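PDB 6NPS: AxyAgu115A, which is a family GH115 alpha-glucuronidase, a glycoside hydrolase that probably removes glucuronic acid substituents from arabinoglucuronoxylan. Local coordinates for residues 30-35 with 67-72; 83-88 with 112-117. The protein carries 3 engineered substitutions. All blocks are in the same frame, centred on the assembly; numbering follows the deposited sequence.

Interaction 1: residues 30-35 with 67-72; sequences SGVRKI and YGTVGH
Val32 and Tyr67 bring helix 30-47 down onto strand 64-69, a helix-on-sheet packing in the N-terminal alpha/beta region of the chain. The short helical and strand segments run nearly antiparallel, at 155°, with their axes 9.5 Å apart at closest approach. No hydrogen bond joins them; the contact is made mainly by side chains.

The apolar part belongs to one methyl and one ring flank. Val32 CG1 is turned away from its own backbone N (chi1 170°) and comes obliquely to one side of the tyrosine ring, 3.7 Å from Tyr67 CE2 and almost as near Tyr67 CD2. Tyr67 in turn takes the crowded position between its backbone N and carbonyl carbon (chi1 71°), which sends the ring out from the strand toward the helix. Leu127 of helix 120-133 also touches the Tyr67 side chain, and Thr123 of that helix touches Val32. A serine in its place would probably leave a gap beside Val32 CG1 and take away the hydroxyl that Arg33 CG rests against.

Contacts involving polar groups are van der Waals touches. Arg33 crosses the tyrosine at about a right angle, its CG lying 3.7 Å from Tyr67 OH; farther out the chain bends and leads the guanidinium away, where NH1 makes a weak hydrogen bond to Glu25 O. The hydroxyl of Thr69 is already engaged by Thr123 OG1, and Val32 CG2 merely rests against Thr69 OG1 at 3.9 Å.

Beyond the strand, a type II turn from Thr69 to His72 reverses the chain, with Gly71 in the positive-phi position that suits glycine. His72 N closes the turn on Thr69 O at 2.8 Å, and Thr69 CG2 sits in the plane of the His72 ring, at its edge.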
loop_
_atom_site.group_PDB
_atom_site.type_symbol
_atom_site.label_atom_id
_atom_site.label_comp_id
_atom_site.label_asym_id
_atom_site.label_seq_id
_atom_site.Cartn_x
_atom_site.Cartn_y
_atom_site.Cartn_z
ATOM N N SER A 30 -32.635 48.796 30.253
ATOM C CA SER A 30 -31.234 48.683 30.639
ATOM C C SER A 30 -30.374 48.142 29.503
ATOM O O SER A 30 -29.259 48.629 29.260
ATOM C CB SER A 30 -31.132 47.765 31.856
ATOM O OG SER A 30 -30.048 48.145 32.672
ATOM N N GLY A 31 -30.867 47.117 28.810
ATOM C CA GLY A 31 -30.096 46.532 27.728
ATOM C C GLY A 31 -29.904 47.486 26.557
ATOM O O GLY A 31 -28.868 47.461 25.896
ATOM N N VAL A 32 -30.918 48.309 26.263
ATOM C CA VAL A 32 -30.813 49.291 25.187
ATOM C C VAL A 32 -29.777 50.352 25.535
ATOM O O VAL A 32 -28.934 50.707 24.706
ATOM C CB VAL A 32 -32.197 49.898 24.904
ATOM C CG1 VAL A 32 -32.073 51.098 23.955
ATOM C CG2 VAL A 32 -33.120 48.825 24.340
ATOM N N ARG A 33 -29.781 50.830 26.778
ATOM C CA ARG A 33 -28.758 51.775 27.215
ATOM C C ARG A 33 -27.356 51.181 27.081
ATOM O O ARG A 33 -26.432 51.866 26.623
ATOM C CB ARG A 33 -29.031 52.200 28.657
ATOM C CG ARG A 33 -28.837 53.691 28.925
ATOM C CD ARG A 33 -29.798 54.194 29.995
ATOM N NE ARG A 33 -29.850 53.265 31.121
ATOM C CZ ARG A 33 -30.961 52.932 31.780
ATOM N NH1 ARG A 33 -32.131 53.455 31.426
ATOM N NH2 ARG A 33 -30.901 52.064 32.786
ATOM N N LYS A 34 -27.182 49.892 27.438
ATOM C CA LYS A 34 -25.871 49.244 27.280
ATOM C C LYS A 34 -25.439 49.156 25.814
ATOM O O LYS A 34 -24.240 49.262 25.509
ATOM C CB LYS A 34 -25.885 47.841 27.891
ATOM C CG LYS A 34 -26.148 47.833 29.378
ATOM C CD LYS A 34 -26.256 46.412 29.895
ATOM C CE LYS A 34 -24.900 45.889 30.346
ATOM N NZ LYS A 34 -24.953 45.455 31.778
ATOM N N ILE A 35 -26.373 48.870 24.901
ATOM C CA ILE A 35 -26.018 48.852 23.478
ATOM C C ILE A 35 -25.664 50.272 23.013
ATOM O O ILE A 35 -24.706 50.479 22.262
ATOM C CB ILE A 35 -27.180 48.243 22.667
ATOM C CG1 ILE A 35 -27.400 46.764 23.040
ATOM C CG2 ILE A 35 -26.981 48.443 21.166
ATOM C CD1 ILE A 35 -26.247 45.878 22.650
ATOM N N TYR A 67 -32.689 58.166 20.791
ATOM C CA TYR A 67 -33.058 56.774 20.601
ATOM C C TYR A 67 -34.025 56.322 21.694
ATOM O O TYR A 67 -34.112 56.919 22.767
ATOM C CB TYR A 67 -31.822 55.880 20.594
ATOM C CG TYR A 67 -31.166 55.733 21.954
ATOM C CD1 TYR A 67 -30.168 56.613 22.365
ATOM C CD2 TYR A 67 -31.570 54.716 22.842
ATOM C CE1 TYR A 67 -29.585 56.498 23.608
ATOM C CE2 TYR A 67 -30.993 54.593 24.096
ATOM C CZ TYR A 67 -29.998 55.481 24.469
ATOM O OH TYR A 67 -29.407 55.355 25.703
ATOM N N GLY A 68 -34.755 55.256 21.417
ATOM C CA GLY A 68 -35.725 54.779 22.381
ATOM C C GLY A 68 -36.517 53.623 21.825
ATOM O O GLY A 68 -36.459 53.313 20.626
ATOM N N THR A 69 -37.249 52.976 22.737
ATOM C CA THR A 69 -38.182 51.895 22.449
ATOM C C THR A 69 -39.587 52.429 22.646
ATOM O O THR A 69 -39.877 53.059 23.678
ATOM C CB THR A 69 -37.953 50.694 23.381
ATOM O OG1 THR A 69 -36.577 50.300 23.339
ATOM C CG2 THR A 69 -38.824 49.499 22.968
ATOM N N VAL A 70 -40.454 52.218 21.653
ATOM C CA VAL A 70 -41.829 52.695 21.782
ATOM C C VAL A 70 -42.429 52.156 23.079
ATOM O O VAL A 70 -42.175 51.010 23.467
ATOM C CB VAL A 70 -42.678 52.257 20.572
ATOM C CG1 VAL A 70 -44.137 52.709 20.772
ATOM C CG2 VAL A 70 -42.153 52.817 19.265
ATOM N N GLY A 71 -43.208 52.994 23.772
ATOM C CA GLY A 71 -43.745 52.583 25.043
ATOM C C GLY A 71 -42.773 52.660 26.199
ATOM O O GLY A 71 -43.164 52.390 27.334
ATOM N N HIS A 72 -41.527 53.034 25.956
ATOM C CA HIS A 72 -40.536 53.195 27.010
ATOM C C HIS A 72 -39.774 54.495 26.816
ATOM O O HIS A 72 -38.585 54.590 27.158
ATOM C CB HIS A 72 -39.545 52.029 27.032
ATOM C CG HIS A 72 -40.159 50.704 27.339
ATOM N ND1 HIS A 72 -40.626 50.371 28.593
ATOM C CD2 HIS A 72 -40.359 49.616 26.561
ATOM C CE1 HIS A 72 -41.101 49.139 28.567
ATOM N NE2 HIS A 72 -40.936 48.655 27.348
#

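Interaction 2: residues 83-88 with 112-117; sequences ALIDLT and ALVIAG. Engineered in segment 83-88: Ala83 (natural residue Glu).
Ile85 lies opposite Val114 and Leu87 opposite Ala116, with CA-CA separations of 8.4 Å for Ile85 with Val114 and 8.2 Å for Leu87 with Ala116, so 83-88 and 112-117 travel in the same general direction; no hydrogen bond joins them. Each pair meets through a single methyl contact. In Ile85 the longer branch, CG1, stands between the backbone N and the carbonyl carbon (chi1 58°), and the short branch meets the strand: Ile85 CG2 lies 4.2 Å from Val114 CG1. Leu87 does not aim its CB directly at the strand; its outer end carries the contact, with CD2 4.1 Å from Ala116 CB. The small methyl of the alanine is thus met by a long side chain, whereas the other pair joins two beta-branched residues.

The contact sits on one face of a mixed four-stranded sheet containing strand 109-117. Residues 83-88 form the exit from helix 74-81, after which the engineered Ala83, with positive phi, is the first residue to leave helical geometry, in a Schellman motif; this loop lies with the helix over that face. Leu76 and Leu79 of the helix close over Val114, and Leu79 also touches Ile85.

Away from the sheet contact, polar groups bridge neighbouring residues of the loop. Asp86 makes an Asx turn, its OD1 accepting from Thr88 N at 3.2 Å, from above the carboxylate plane. Thr88 OG1 donates to the same Asp86 OD1 at 2.6 Å, on the syn side and from the same face, so two donors grip one oxygen. The backbone N of Leu87 is tied back to Asn80 OD1.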
loop_
_atom_site.group_PDB
_atom_site.type_symbol
_atom_site.label_atom_id
_atom_site.label_comp_id
_atom_site.label_asym_id
_atom_site.label_seq_id
_atom_site.Cartn_x
_atom_site.Cartn_y
_atom_site.Cartn_z
ATOM N N ALA A 83 -45.946 65.216 15.572
ATOM C CA ALA A 83 -45.982 64.770 14.186
ATOM C C ALA A 83 -44.637 64.966 13.485
ATOM O O ALA A 83 -44.579 65.190 12.273
ATOM C CB ALA A 83 -47.118 65.462 13.410
ATOM N N LEU A 84 -43.537 64.887 14.232
ATOM C CA LEU A 84 -42.228 64.864 13.590
ATOM C C LEU A 84 -41.818 63.461 13.177
ATOM O O LEU A 84 -41.039 63.304 12.234
ATOM C CB LEU A 84 -41.162 65.487 14.496
ATOM C CG LEU A 84 -41.551 66.788 15.204
ATOM C CD1 LEU A 84 -40.292 67.454 15.696
ATOM C CD2 LEU A 84 -42.312 67.748 14.283
ATOM N N ILE A 85 -42.339 62.443 13.860
ATOM C CA ILE A 85 -42.214 61.045 13.480
ATOM C C ILE A 85 -43.624 60.454 13.483
ATOM O O ILE A 85 -44.573 61.042 14.012
ATOM C CB ILE A 85 -41.292 60.248 14.425
ATOM C CG1 ILE A 85 -41.812 60.312 15.868
ATOM C CG2 ILE A 85 -39.826 60.753 14.347
ATOM C CD1 ILE A 85 -40.979 59.458 16.862
ATOM N N ASP A 86 -43.756 59.280 12.869
ATOM C CA ASP A 86 -45.040 58.586 12.746
ATOM C C ASP A 86 -44.851 57.173 13.300
ATOM O O ASP A 86 -44.531 56.234 12.573
ATOM C CB ASP A 86 -45.531 58.581 11.298
ATOM C CG ASP A 86 -46.834 57.823 11.124
ATOM O OD1 ASP A 86 -47.413 57.385 12.141
ATOM O OD2 ASP A 86 -47.287 57.663 9.971
ATOM N N LEU A 87 -45.078 57.025 14.600
ATOM C CA LEU A 87 -44.858 55.745 15.258
ATOM C C LEU A 87 -45.854 54.674 14.832
ATOM O O LEU A 87 -45.607 53.491 15.105
ATOM C CB LEU A 87 -44.917 55.929 16.774
ATOM C CG LEU A 87 -43.733 56.668 17.394
ATOM C CD1 LEU A 87 -43.866 56.701 18.942
ATOM C CD2 LEU A 87 -42.388 56.061 16.925
ATOM N N THR A 88 -46.963 55.025 14.179
ATOM C CA THR A 88 -47.830 53.949 13.702
ATOM C C THR A 88 -47.148 53.107 12.630
ATOM O O THR A 88 -47.581 51.984 12.373
ATOM C CB THR A 88 -49.139 54.492 13.150
ATOM O OG1 THR A 88 -48.863 55.206 11.939
ATOM C CG2 THR A 88 -49.806 55.423 14.173
ATOM N N ALA A 112 -31.791 66.209 14.683
ATOM C CA ALA A 112 -31.573 64.994 15.439
ATOM C C ALA A 112 -31.772 63.796 14.528
ATOM O O ALA A 112 -32.614 63.800 13.616
ATOM C CB ALA A 112 -32.513 64.887 16.655
ATOM N N LEU A 113 -30.997 62.766 14.797
ATOM C CA LEU A 113 -31.264 61.452 14.255
ATOM C C LEU A 113 -32.136 60.713 15.271
ATOM O O LEU A 113 -31.723 60.525 16.423
ATOM C CB LEU A 113 -29.946 60.731 13.995
ATOM C CG LEU A 113 -30.038 59.246 13.661
ATOM C CD1 LEU A 113 -30.936 59.068 12.444
ATOM C CD2 LEU A 113 -28.638 58.685 13.401
ATOM N N VAL A 114 -33.344 60.313 14.876
ATOM C CA VAL A 114 -34.229 59.584 15.786
ATOM C C VAL A 114 -34.135 58.094 15.474
ATOM O O VAL A 114 -34.220 57.684 14.308
ATOM C CB VAL A 114 -35.682 60.086 15.694
ATOM C CG1 VAL A 114 -36.584 59.255 16.605
ATOM C CG2 VAL A 114 -35.743 61.542 16.119
ATOM N N ILE A 115 -33.915 57.283 16.506
ATOM C CA ILE A 115 -33.818 55.830 16.354
ATOM C C ILE A 115 -34.873 55.243 17.292
ATOM O O ILE A 115 -34.689 55.240 18.511
ATOM C CB ILE A 115 -32.412 55.312 16.656
ATOM C CG1 ILE A 115 -31.387 56.106 15.837
ATOM C CG2 ILE A 115 -32.307 53.770 16.406
ATOM C CD1 ILE A 115 -29.949 55.600 15.934
ATOM N N ALA A 116 -36.004 54.816 16.733
ATOM C CA ALA A 116 -37.135 54.296 17.502
ATOM C C ALA A 116 -37.332 52.807 17.196
ATOM O O ALA A 116 -37.670 52.449 16.067
ATOM C CB ALA A 116 -38.406 55.082 17.185
ATOM N N GLY A 117 -37.175 51.951 18.209
ATOM C CA GLY A 117 -37.472 50.536 18.066
ATOM C C GLY A 117 -38.905 50.168 18.429
ATOM O O GLY A 117 -39.507 50.738 19.346
#

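How the interactions relate
Interactions 1 and 2 follow one another along the chain, the first closing before the second opens, and their centres are about 14 Å apart. They meet in the four-stranded sheet, where strands 64-69 and 109-117 are parallel neighbours: Gly68 O lies 2.9 Å from Gly117 N, and Val70 N lies 2.9 Å from Gly117 O, both probable hydrogen bonds. Tyr67 and Ile115 point to one face, covered by helices 30-47 and 120-133; Val114 and Ala116 point to the other, under helix 74-81 and residues 83-88. Together they illustrate how a sheet is covered on both faces, here in an N-terminal region preceding the barrel of parallel strands.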